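Local coordinates for protein BIFUNCTIONAL PROTEIN Proline utilization A (PutA) (Corynebacterium freiburgense, PDB 5UX5) that catalyses the oxidation of proline to glutamate in two steps, with an FAD-dependent proline dehydrogenase and an NAD-dependent aldehyde dehydrogenase joined in one chain, at residues A318-K323 and D327-R332; M333-L338 and A449-V454; E234-L239 and E456-L461. All blocks are in the same frame, centred on the assembly; numbering follows the deposited sequence.

Interaction 1 (A318-K323 and D327-R332). With FAD (flavin-adenine dinucleotide), chain E.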
loop_
_atom_site.group_PDB
_atom_site.type_symbol
_atom_site.label_atom_id
_atom_site.label_comp_id
_atom_site.label_asym_id
_atom_site.label_seq_id
_atom_site.Cartn_x
_atom_site.Cartn_y
_atom_site.Cartn_z
ATOM N N ALA A 318 -1.196 -0.220 -16.795
ATOM C CA ALA A 318 -0.565 0.615 -17.812
ATOM C C ALA A 318 -0.417 -0.084 -19.171
ATOM O O ALA A 318 -0.514 0.610 -20.203
ATOM C CB ALA A 318 0.782 1.121 -17.280
ATOM N N PRO A 319 -0.133 -1.385 -19.256
ATOM C CA PRO A 319 -0.010 -2.028 -20.562
ATOM C C PRO A 319 -1.369 -2.335 -21.177
ATOM O O PRO A 319 -2.420 -2.207 -20.561
ATOM C CB PRO A 319 0.742 -3.331 -20.269
ATOM C CG PRO A 319 1.265 -3.192 -18.915
ATOM C CD PRO A 319 0.324 -2.291 -18.192
ATOM N N TYR A 320 -1.321 -2.716 -22.443
ATOM C CA TYR A 320 -2.510 -3.099 -23.165
ATOM C C TYR A 320 -3.150 -4.287 -22.483
ATOM O O TYR A 320 -2.480 -5.049 -21.791
ATOM C CB TYR A 320 -2.154 -3.493 -24.597
ATOM C CG TYR A 320 -1.808 -2.378 -25.541
ATOM C CD1 TYR A 320 -2.793 -1.562 -26.062
ATOM C CD2 TYR A 320 -0.492 -2.167 -25.953
ATOM C CE1 TYR A 320 -2.482 -0.544 -26.961
ATOM C CE2 TYR A 320 -0.173 -1.142 -26.855
ATOM C CZ TYR A 320 -1.181 -0.343 -27.347
ATOM O OH TYR A 320 -0.902 0.662 -28.227
ATOM N N ALA A 321 -4.452 -4.487 -22.754
ATOM C CA ALA A 321 -5.196 -5.593 -22.160
ATOM C C ALA A 321 -4.890 -6.935 -22.813
ATOM O O ALA A 321 -4.997 -7.969 -22.148
ATOM C CB ALA A 321 -6.692 -5.322 -22.229
ATOM N N THR A 322 -4.511 -6.952 -24.088
ATOM C CA THR A 322 -4.254 -8.180 -24.839
ATOM C C THR A 322 -2.872 -8.141 -25.484
ATOM O O THR A 322 -2.385 -7.077 -25.854
ATOM C CB THR A 322 -5.258 -8.365 -25.954
ATOM O OG1 THR A 322 -4.922 -7.451 -27.002
ATOM C CG2 THR A 322 -6.614 -8.016 -25.489
ATOM N N LYS A 323 -2.263 -9.318 -25.665
ATOM C CA LYS A 323 -0.989 -9.409 -26.388
ATOM C C LYS A 323 -1.125 -9.036 -27.872
ATOM O O LYS A 323 -0.148 -8.603 -28.499
ATOM C CB LYS A 323 -0.415 -10.821 -26.233
ATOM C CG LYS A 323 0.357 -11.393 -27.446
ATOM C CD LYS A 323 1.725 -11.922 -27.024
ATOM C CE LYS A 323 2.330 -12.860 -28.044
ATOM N NZ LYS A 323 2.838 -12.158 -29.271
ATOM N N ASP A 327 1.631 -6.805 -29.924
ATOM C CA ASP A 327 2.231 -7.135 -31.208
ATOM C C ASP A 327 1.940 -6.053 -32.240
ATOM O O ASP A 327 2.808 -5.707 -33.046
ATOM C CB ASP A 327 1.709 -8.487 -31.684
ATOM C CG ASP A 327 2.328 -9.638 -30.937
ATOM O OD1 ASP A 327 3.444 -9.482 -30.386
ATOM O OD2 ASP A 327 1.730 -10.724 -30.960
ATOM N N ALA A 328 0.730 -5.480 -32.191
ATOM C CA ALA A 328 0.330 -4.440 -33.132
ATOM C C ALA A 328 1.133 -3.168 -32.925
ATOM O O ALA A 328 1.632 -2.573 -33.889
ATOM C CB ALA A 328 -1.164 -4.153 -32.993
ATOM N N ASN A 329 1.219 -2.705 -31.677
ATOM C CA ASN A 329 1.946 -1.477 -31.391
ATOM C C ASN A 329 3.437 -1.645 -31.653
ATOM O O ASN A 329 4.114 -0.685 -32.031
ATOM C CB ASN A 329 1.691 -1.055 -29.940
ATOM C CG ASN A 329 2.135 0.372 -29.658
ATOM O OD1 ASN A 329 1.928 1.263 -30.477
ATOM N ND2 ASN A 329 2.724 0.597 -28.493
ATOM N N PHE A 330 3.973 -2.845 -31.428
ATOM C CA PHE A 330 5.360 -3.107 -31.779
ATOM C C PHE A 330 5.576 -2.857 -33.267
ATOM O O PHE A 330 6.560 -2.231 -33.667
ATOM C CB PHE A 330 5.715 -4.541 -31.386
ATOM C CG PHE A 330 7.184 -4.811 -31.239
ATOM C CD1 PHE A 330 7.844 -4.511 -30.063
ATOM C CD2 PHE A 330 7.912 -5.386 -32.278
ATOM C CE1 PHE A 330 9.207 -4.790 -29.931
ATOM C CE2 PHE A 330 9.260 -5.661 -32.148
ATOM C CZ PHE A 330 9.901 -5.372 -30.975
ATOM N N LEU A 331 4.633 -3.297 -34.103
ATOM C CA LEU A 331 4.744 -3.027 -35.531
ATOM C C LEU A 331 4.502 -1.558 -35.843
ATOM O O LEU A 331 5.125 -1.013 -36.758
ATOM C CB LEU A 331 3.777 -3.907 -36.313
ATOM C CG LEU A 331 3.987 -5.421 -36.255
ATOM C CD1 LEU A 331 2.746 -6.104 -36.757
ATOM C CD2 LEU A 331 5.096 -5.813 -37.160
ATOM N N ARG A 332 3.590 -0.896 -35.120
ATOM C CA ARG A 332 3.361 0.526 -35.391
ATOM C C ARG A 332 4.596 1.358 -35.070
ATOM O O ARG A 332 4.974 2.247 -35.844
ATOM C CB ARG A 332 2.158 1.060 -34.619
ATOM C CG ARG A 332 1.924 2.560 -34.842
ATOM C CD ARG A 332 0.642 3.081 -34.175
ATOM N NE ARG A 332 0.626 2.762 -32.746
ATOM C CZ ARG A 332 -0.304 3.151 -31.870
ATOM N NH1 ARG A 332 -1.327 3.889 -32.250
ATOM N NH2 ARG A 332 -0.211 2.787 -30.599
HETATM P PA FAD E . 6.572 -12.624 -27.723
HETATM O O1A FAD E . 5.960 -14.007 -27.309
HETATM O O2A FAD E . 6.294 -12.094 -29.050
HETATM O O5B FAD E . 6.206 -11.434 -26.919
HETATM C C5B FAD E . 5.892 -11.582 -25.547
HETATM C C4B FAD E . 5.484 -10.228 -24.997
HETATM O O4B FAD E . 4.153 -9.941 -25.310
HETATM C C3B FAD E . 5.576 -10.144 -23.507
HETATM O O3B FAD E . 6.839 -9.907 -22.993
HETATM C C2B FAD E . 4.630 -9.041 -23.197
HETATM O O2B FAD E . 5.259 -7.812 -23.204
HETATM C C1B FAD E . 3.577 -9.203 -24.254
HETATM N N9A FAD E . 2.385 -9.885 -23.770
HETATM C C8A FAD E . 2.211 -11.256 -23.642
HETATM N N7A FAD E . 0.988 -11.511 -23.139
HETATM C C5A FAD E . 0.283 -10.332 -22.924
HETATM C C6A FAD E . -1.004 -10.014 -22.447
HETATM N N6A FAD E . -1.966 -11.010 -22.006
HETATM N N1A FAD E . -1.367 -8.724 -22.378
HETATM C C2A FAD E . -0.498 -7.733 -22.756
HETATM N N3A FAD E . 0.759 -8.011 -23.224
HETATM C C4A FAD E . 1.177 -9.278 -23.320
HETATM N N1 FAD E . 11.899 -5.713 -21.251
HETATM C C2 FAD E . 11.691 -4.464 -20.560
HETATM O O2 FAD E . 10.470 -4.237 -19.972
HETATM N N3 FAD E . 12.746 -3.550 -20.447
HETATM C C4 FAD E . 13.992 -3.793 -21.028
HETATM O O4 FAD E . 15.014 -2.867 -20.914
HETATM C C4X FAD E . 14.175 -5.009 -21.885
HETATM N N5 FAD E . 15.328 -5.229 -22.630
HETATM C C5X FAD E . 15.444 -6.353 -23.459
HETATM C C6 FAD E . 16.610 -6.585 -24.213
HETATM C C7 FAD E . 16.692 -7.715 -25.019
HETATM C C7M FAD E . 17.925 -7.995 -25.827
HETATM C C8 FAD E . 15.645 -8.598 -25.107
HETATM C C8M FAD E . 15.739 -9.809 -25.978
HETATM C C9 FAD E . 14.494 -8.376 -24.366
HETATM C C9A FAD E . 14.397 -7.263 -23.552
HETATM N N10 FAD E . 13.191 -7.062 -22.820
HETATM C C10 FAD E . 13.062 -5.937 -21.978
HETATM C "C1'" FAD E . 12.111 -8.062 -22.895
HETATM C "C2'" FAD E . 10.973 -7.773 -23.837
HETATM O "O2'" FAD E . 10.259 -6.695 -23.349
HETATM C "C3'" FAD E . 10.123 -9.058 -23.937
HETATM O "O3'" FAD E . 9.593 -9.312 -22.694
HETATM C "C4'" FAD E . 10.811 -10.344 -24.412
HETATM O "O4'" FAD E . 11.916 -10.115 -25.210
HETATM C "C5'" FAD E . 9.844 -11.364 -25.054
HETATM O "O5'" FAD E . 8.943 -10.845 -26.025
HETATM P P FAD E . 8.985 -11.215 -27.602
HETATM O O1P FAD E . 8.953 -10.029 -28.639
HETATM O O2P FAD E . 10.228 -12.187 -27.577
HETATM O O3P FAD E . 8.044 -12.517 -27.821
#
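The Tyr-320 ring takes the amide of Asn-329 at its edge: ND2 lies in the ring plane, 3.8 Å from CE2. Ring and amide planes stand 71° apart. Asn-329 CB rests 3.6 Å from Tyr-320 CE2. The guanidinium of Arg-332 also uses its edge on this amide. NE, at 3.0 Å from Asn-329 OD1, comes in the carbonyl plane and NH2 from above it, both donating to that one oxygen. With ND2 bonded to the carbonyl of Ala-266, both ends of the amide are held and so is its turn. Asn-329 presents its amide here because CG is anti to the backbone N (chi1 -166°). Tyr-320 OH and Arg-332 NH2 approach each other without bonding; each instead bonds the carbonyl of Ala-455, and Phe-272 makes a cation-pi contact with the arginine.

The third flat group is the FAD adenine. Lys-323 lies over one face, with CB 3.4 Å from C5A and CD 3.5 Å from C8A, and the Thr-322 carbonyl carbon sits over the same face, 3.5 Å from N1A. Tyr-320 O meets the purine at its edge, 3.5 Å from C2A. Bends at chi2 and chi4 carry the lysine ammonium past the adenine to a salt bridge with Asp-327, whose modelled length is doubtfully short, and to a weak bond with FAD O2A. Lys-299 also pairs with Asp-327, so the carboxylate would balance two positive charges beside the pyrophosphate.

Asp-327 N donates to Lys-323 O (2.9 Å) in the first turn of helix 323-337, which Thr-322 N-caps. A capped helix start whose leading loop lies against one face and an edge of the adenine thus forms the ADP end of the FAD site on this proline dehydrogenase barrel.

Interaction 2 (M333-L338 and A449-V454); sequences MMDYIL and AQRWKV
Asp-335 OD2 accepts from Arg-451 NH1 at 2.8 Å, and this salt bridge is the heart of the contact. The bond is moderately bent, 149° at the hydrogen, and NH1 approaches OD2 nearly in line with its C-O bond. The oxygen sits near the guanidinium edge, tilted a little from its plane, and the carboxylate and guanidinium are turned only 21° from each other. The same carboxylate reaches the six-membered end of the Trp-452 indole: OD1 lies at the ring edge, in plane, 3.5 Å from CH2, and CG is 3.3 Å from CZ2.

Arg-451 and Trp-452, adjacent in sequence, also pack on each other. Arg-451 CG lies over the centre of one indole face, and the chain, bent at chi3 (32°), turns back so that Trp-452 NE1 sits above the guanidinium, toward its rim. This packing probably helps direct NH1 to the aspartate, whose CG anti to the backbone N brings the acid outward from helix 323-337.

The polar atoms on this packed side are well supplied. Asp-335 OD1 is shared by Arg-367, Arg-339 and Asn-14, so several positive groups probably keep the acid ionised, while Arg-451 NH2 bridges to Glu-18 and bonds the carbonyl of Val-448. Ile-13 packs against Trp-452. The outer side is looser: Trp-452 is only partly buried, Ala-449 and Lys-453 are exposed and Gln-450 partly so, and the last three do not touch 333-338. The interface is therefore narrow, one acid against two neighbouring side chains.

It is a buried ionic network on an outer helix of the barrel, where the last turn of helix 323-337 is tied to the chain at the C-terminal end of helix 438-450 and to the N-terminal region around helix 16-31.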
loop_
_atom_site.group_PDB
_atom_site.type_symbol
_atom_site.label_atom_id
_atom_site.label_comp_id
_atom_site.label_asym_id
_atom_site.label_seq_id
_atom_site.Cartn_x
_atom_site.Cartn_y
_atom_site.Cartn_z
ATOM N N MET A 333 5.245 1.088 -33.940
ATOM C CA MET A 333 6.400 1.896 -33.584
ATOM C C MET A 333 7.563 1.654 -34.534
ATOM O O MET A 333 8.265 2.593 -34.921
ATOM C CB MET A 333 6.805 1.642 -32.137
ATOM C CG MET A 333 5.713 2.015 -31.155
ATOM S SD MET A 333 6.327 2.352 -29.494
ATOM C CE MET A 333 7.087 0.809 -29.109
ATOM N N MET A 334 7.769 0.402 -34.923
ATOM C CA MET A 334 8.766 0.067 -35.932
ATOM C C MET A 334 8.489 0.816 -37.233
ATOM O O MET A 334 9.366 1.496 -37.786
ATOM C CB MET A 334 8.720 -1.438 -36.139
ATOM C CG MET A 334 9.674 -2.041 -37.057
ATOM S SD MET A 334 9.183 -3.763 -37.038
ATOM C CE MET A 334 7.638 -3.612 -37.872
ATOM N N ASP A 335 7.248 0.723 -37.704
ATOM C CA ASP A 335 6.808 1.370 -38.930
ATOM C C ASP A 335 7.141 2.856 -38.938
ATOM O O ASP A 335 7.606 3.398 -39.946
ATOM C CB ASP A 335 5.295 1.167 -39.025
ATOM C CG ASP A 335 4.762 1.261 -40.423
ATOM O OD1 ASP A 335 5.113 2.216 -41.155
ATOM O OD2 ASP A 335 3.951 0.369 -40.758
ATOM N N TYR A 336 6.881 3.534 -37.826
ATOM C CA TYR A 336 7.007 4.983 -37.772
ATOM C C TYR A 336 8.469 5.414 -37.838
ATOM O O TYR A 336 8.805 6.418 -38.484
ATOM C CB TYR A 336 6.344 5.483 -36.488
ATOM C CG TYR A 336 6.458 6.970 -36.176
ATOM C CD1 TYR A 336 7.620 7.517 -35.636
ATOM C CD2 TYR A 336 5.363 7.812 -36.340
ATOM C CE1 TYR A 336 7.703 8.869 -35.335
ATOM C CE2 TYR A 336 5.429 9.160 -36.032
ATOM C CZ TYR A 336 6.604 9.689 -35.533
ATOM O OH TYR A 336 6.653 11.038 -35.232
ATOM N N ILE A 337 9.353 4.663 -37.179
ATOM C CA ILE A 337 10.672 5.178 -36.843
ATOM C C ILE A 337 11.686 4.780 -37.913
ATOM O O ILE A 337 12.681 5.486 -38.123
ATOM C CB ILE A 337 11.085 4.692 -35.432
ATOM C CG1 ILE A 337 12.101 5.631 -34.791
ATOM C CG2 ILE A 337 11.610 3.282 -35.463
ATOM C CD1 ILE A 337 11.560 7.004 -34.602
ATOM N N LEU A 338 11.443 3.659 -38.602
ATOM C CA LEU A 338 12.337 3.177 -39.661
ATOM C C LEU A 338 12.022 3.840 -41.008
ATOM O O LEU A 338 11.593 3.207 -41.975
ATOM C CB LEU A 338 12.265 1.663 -39.771
ATOM C CG LEU A 338 13.149 0.919 -38.792
ATOM C CD1 LEU A 338 13.027 -0.555 -39.068
ATOM C CD2 LEU A 338 14.596 1.394 -38.919
ATOM N N ALA A 449 -2.728 -5.667 -39.484
ATOM C CA ALA A 449 -3.964 -4.930 -39.727
ATOM C C ALA A 449 -4.328 -3.994 -38.568
ATOM O O ALA A 449 -4.905 -2.924 -38.805
ATOM C CB ALA A 449 -5.103 -5.912 -39.999
ATOM N N GLN A 450 -4.026 -4.368 -37.314
ATOM C CA GLN A 450 -4.411 -3.516 -36.196
ATOM C C GLN A 450 -3.384 -2.439 -35.872
ATOM O O GLN A 450 -3.689 -1.537 -35.085
ATOM C CB GLN A 450 -4.663 -4.359 -34.942
ATOM C CG GLN A 450 -5.823 -5.314 -35.088
ATOM C CD GLN A 450 -7.103 -4.625 -35.572
ATOM O OE1 GLN A 450 -7.528 -3.603 -35.024
ATOM N NE2 GLN A 450 -7.716 -5.189 -36.612
ATOM N N ARG A 451 -2.212 -2.492 -36.504
ATOM C CA ARG A 451 -1.086 -1.598 -36.234
ATOM C C ARG A 451 -1.466 -0.138 -35.991
ATOM O O ARG A 451 -1.026 0.467 -35.016
ATOM C CB ARG A 451 -0.130 -1.726 -37.423
ATOM C CG ARG A 451 0.777 -0.565 -37.692
ATOM C CD ARG A 451 1.534 -0.811 -38.985
ATOM N NE ARG A 451 0.718 -1.589 -39.907
ATOM C CZ ARG A 451 0.783 -1.503 -41.232
ATOM N NH1 ARG A 451 1.635 -0.675 -41.819
ATOM N NH2 ARG A 451 -0.015 -2.256 -41.967
ATOM N N TRP A 452 -2.285 0.456 -36.856
ATOM C CA TRP A 452 -2.619 1.873 -36.711
ATOM C C TRP A 452 -3.863 2.117 -35.872
ATOM O O TRP A 452 -4.160 3.268 -35.545
ATOM C CB TRP A 452 -2.828 2.510 -38.090
ATOM C CG TRP A 452 -1.700 2.257 -39.059
ATOM C CD1 TRP A 452 -1.751 1.520 -40.209
ATOM C CD2 TRP A 452 -0.355 2.747 -38.959
ATOM N NE1 TRP A 452 -0.525 1.513 -40.822
ATOM C CE2 TRP A 452 0.349 2.258 -40.074
ATOM C CE3 TRP A 452 0.320 3.546 -38.035
ATOM C CZ2 TRP A 452 1.697 2.547 -40.285
ATOM C CZ3 TRP A 452 1.640 3.826 -38.248
ATOM C CH2 TRP A 452 2.320 3.334 -39.366
ATOM N N LYS A 453 -4.593 1.064 -35.529
ATOM C CA LYS A 453 -5.884 1.186 -34.877
ATOM C C LYS A 453 -5.816 1.041 -33.360
ATOM O O LYS A 453 -6.729 1.497 -32.671
ATOM C CB LYS A 453 -6.835 0.150 -35.487
ATOM C CG LYS A 453 -6.809 0.183 -37.039
ATOM C CD LYS A 453 -7.768 -0.801 -37.703
ATOM C CE LYS A 453 -8.266 -0.246 -39.012
ATOM N NZ LYS A 453 -9.759 -0.307 -39.151
ATOM N N VAL A 454 -4.742 0.458 -32.828
ATOM C CA VAL A 454 -4.589 0.297 -31.386
ATOM C C VAL A 454 -4.481 1.658 -30.708
ATOM O O VAL A 454 -4.131 2.670 -31.322
ATOM C CB VAL A 454 -3.362 -0.568 -31.079
ATOM C CG1 VAL A 454 -3.630 -2.003 -31.524
ATOM C CG2 VAL A 454 -2.127 0.024 -31.738
#

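Interaction 3 (E234-L239 and E456-L461); sequences EEYKDL and EDSRRL
Hydrogen bonding joins Tyr-236 to Ser-458: the serine OG donates to the phenol OH at 2.6 Å. The phenol is bonded in turn to Asp-270 OD2, which links the serine through the tyrosine to an acid. Ser-458 OG also accepts from the backbone N of Arg-460 at 3.2 Å, closing an ST turn; with OG anti to its own backbone N (chi1 158°), the hydroxyl serves both the turn and the tyrosine. Arg-460 NE donates to Tyr-316 O. On the other segment Asp-238 OD2 accepts from Glu-235 N, which comes from above the carboxylate plane.

Packing comes from Arg-460. Its CG rests 3.6 Å from Tyr-236 CE2, approaching the ring obliquely, and its guanidinium offers one face to the tyrosine, with CD2 4.0 Å above that plane and toward the rim. Ring and guanidinium planes are 60° apart, so this is no parallel stack. The two side chains run past each other in opposite directions, and the bend at chi2 (-69°) turns the guanidinium back over the tyrosine.

Ionic partners hold the far end of Arg-460: NH1 bridges to Asp-473, while Glu-306 and Asp-309 form only long, weak pairs with NH2. Lys-237 NZ pairs with Glu-235 OE1 at 2.8 Å.

Tyr-236 stands in the loop between barrel strand 228-232 and helix 239-251, its side chain about 10 Å from the FAD, where it meets the irregular chain that runs from helix 438-450 to helix 477-484 alongside helix 303-313.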
loop_
_atom_site.group_PDB
_atom_site.type_symbol
_atom_site.label_atom_id
_atom_site.label_comp_id
_atom_site.label_asym_id
_atom_site.label_seq_id
_atom_site.Cartn_x
_atom_site.Cartn_y
_atom_site.Cartn_z
ATOM N N GLU A 234 11.779 -0.552 -16.595
ATOM C CA GLU A 234 10.992 -1.683 -16.135
ATOM C C GLU A 234 9.548 -1.280 -15.833
ATOM O O GLU A 234 8.617 -1.807 -16.446
ATOM C CB GLU A 234 11.674 -2.317 -14.910
ATOM N N GLU A 235 9.332 -0.334 -14.928
ATOM C CA GLU A 235 8.019 0.034 -14.419
ATOM C C GLU A 235 7.496 1.322 -15.046
ATOM O O GLU A 235 8.268 2.204 -15.419
ATOM C CB GLU A 235 8.099 0.215 -12.906
ATOM C CG GLU A 235 8.830 -0.906 -12.196
ATOM C CD GLU A 235 8.994 -0.613 -10.728
ATOM O OE1 GLU A 235 10.152 -0.370 -10.295
ATOM O OE2 GLU A 235 7.963 -0.595 -10.016
ATOM N N TYR A 236 6.162 1.458 -15.086
ATOM C CA TYR A 236 5.538 2.657 -15.647
ATOM C C TYR A 236 6.030 3.952 -14.974
ATOM O O TYR A 236 6.105 5.004 -15.623
ATOM C CB TYR A 236 4.015 2.525 -15.541
ATOM C CG TYR A 236 3.247 3.523 -16.370
ATOM C CD1 TYR A 236 3.331 3.529 -17.768
ATOM C CD2 TYR A 236 2.425 4.454 -15.767
ATOM C CE1 TYR A 236 2.611 4.454 -18.528
ATOM C CE2 TYR A 236 1.710 5.368 -16.511
ATOM C CZ TYR A 236 1.805 5.363 -17.882
ATOM O OH TYR A 236 1.091 6.289 -18.581
ATOM N N LYS A 237 6.357 3.901 -13.676
ATOM C CA LYS A 237 6.832 5.082 -12.953
ATOM C C LYS A 237 8.215 5.541 -13.448
ATOM O O LYS A 237 8.628 6.684 -13.191
ATOM C CB LYS A 237 6.848 4.786 -11.444
ATOM C CG LYS A 237 7.930 3.758 -11.010
ATOM C CD LYS A 237 7.996 3.524 -9.470
ATOM C CE LYS A 237 9.448 3.458 -8.948
ATOM N NZ LYS A 237 10.077 2.119 -9.107
ATOM N N ASP A 238 8.951 4.657 -14.113
ATOM C CA ASP A 238 10.233 5.004 -14.702
ATOM C C ASP A 238 10.105 5.850 -15.961
ATOM O O ASP A 238 11.108 6.428 -16.399
ATOM C CB ASP A 238 11.002 3.725 -15.067
ATOM C CG ASP A 238 11.286 2.858 -13.859
ATOM O OD1 ASP A 238 11.167 3.408 -12.725
ATOM O OD2 ASP A 238 11.624 1.648 -14.048
ATOM N N LEU A 239 8.904 5.961 -16.523
ATOM C CA LEU A 239 8.768 6.362 -17.916
ATOM C C LEU A 239 9.180 7.812 -18.145
ATOM O O LEU A 239 10.052 8.098 -18.978
ATOM C CB LEU A 239 7.346 6.132 -18.393
ATOM C CG LEU A 239 7.248 6.573 -19.855
ATOM C CD1 LEU A 239 8.047 5.642 -20.771
ATOM C CD2 LEU A 239 5.810 6.679 -20.242
ATOM N N GLU A 456 -3.460 4.872 -28.331
ATOM C CA GLU A 456 -2.202 5.538 -28.053
ATOM C C GLU A 456 -2.219 6.389 -26.799
ATOM O O GLU A 456 -1.142 6.776 -26.342
ATOM C CB GLU A 456 -1.770 6.413 -29.240
ATOM C CG GLU A 456 -2.613 7.646 -29.527
ATOM C CD GLU A 456 -2.021 8.463 -30.678
ATOM O OE1 GLU A 456 -1.233 9.413 -30.413
ATOM O OE2 GLU A 456 -2.316 8.122 -31.854
ATOM N N ASP A 457 -3.385 6.684 -26.221
ATOM C CA ASP A 457 -3.424 7.374 -24.937
ATOM C C ASP A 457 -2.929 6.459 -23.827
ATOM O O ASP A 457 -2.859 5.239 -23.982
ATOM C CB ASP A 457 -4.837 7.846 -24.603
ATOM C CG ASP A 457 -5.178 9.148 -25.252
ATOM O OD1 ASP A 457 -4.250 9.801 -25.784
ATOM O OD2 ASP A 457 -6.365 9.537 -25.199
ATOM N N SER A 458 -2.565 7.063 -22.702
ATOM C CA SER A 458 -2.180 6.287 -21.527
ATOM C C SER A 458 -3.409 5.711 -20.798
ATOM O O SER A 458 -4.330 6.443 -20.420
ATOM C CB SER A 458 -1.348 7.154 -20.590
ATOM O OG SER A 458 -1.370 6.650 -19.281
ATOM N N ARG A 459 -3.386 4.402 -20.543
ATOM C CA ARG A 459 -4.477 3.766 -19.820
ATOM C C ARG A 459 -4.742 4.412 -18.463
ATOM O O ARG A 459 -5.879 4.332 -17.958
ATOM C CB ARG A 459 -4.177 2.283 -19.624
ATOM C CG ARG A 459 -3.904 1.557 -20.894
ATOM C CD ARG A 459 -5.087 0.705 -21.208
ATOM N NE ARG A 459 -5.043 -0.601 -20.583
ATOM C CZ ARG A 459 -6.106 -1.225 -20.118
ATOM N NH1 ARG A 459 -7.304 -0.640 -20.172
ATOM N NH2 ARG A 459 -5.971 -2.432 -19.601
ATOM N N ARG A 460 -3.739 5.070 -17.878
ATOM C CA ARG A 460 -3.882 5.692 -16.568
ATOM C C ARG A 460 -4.634 7.024 -16.630
ATOM O O ARG A 460 -4.827 7.664 -15.592
ATOM C CB ARG A 460 -2.497 5.903 -15.949
ATOM C CG ARG A 460 -1.730 4.637 -15.594
ATOM C CD ARG A 460 -2.390 3.898 -14.420
ATOM N NE ARG A 460 -1.669 2.682 -14.059
ATOM C CZ ARG A 460 -0.601 2.661 -13.266
ATOM N NH1 ARG A 460 -0.158 3.800 -12.740
ATOM N NH2 ARG A 460 0.016 1.505 -13.010
ATOM N N LEU A 461 -5.055 7.469 -17.819
ATOM C CA LEU A 461 -5.673 8.784 -17.921
ATOM C C LEU A 461 -7.043 8.836 -17.281
ATOM O O LEU A 461 -7.513 9.930 -16.971
ATOM C CB LEU A 461 -5.793 9.226 -19.376
ATOM C CG LEU A 461 -4.559 9.619 -20.203
ATOM C CD1 LEU A 461 -4.997 9.897 -21.635
ATOM C CD2 LEU A 461 -3.831 10.806 -19.633
#

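Overall arrangement
All three contacts lie on the same side of the chain's centre, on one flank of the proline dehydrogenase barrel. Interactions 1 and 2 have centres about 10 Å apart and follow each other along helix 323-337, where Arg-332 of the first packs on Arg-451, Trp-452 and Val-454 of the second. Interaction 3 is about 13 Å from interaction 1 and about 18 Å from interaction 2; its segments enclose both others in sequence. Pro-319 O and Arg-459 NE probably bond between interactions 1 and 3. The continuous run 449-461 therefore crosses all three neighbourhoods, fastening the chain at the C-terminal end of helix 438-450 to the barrel, near the loop that carries the FAD adenine.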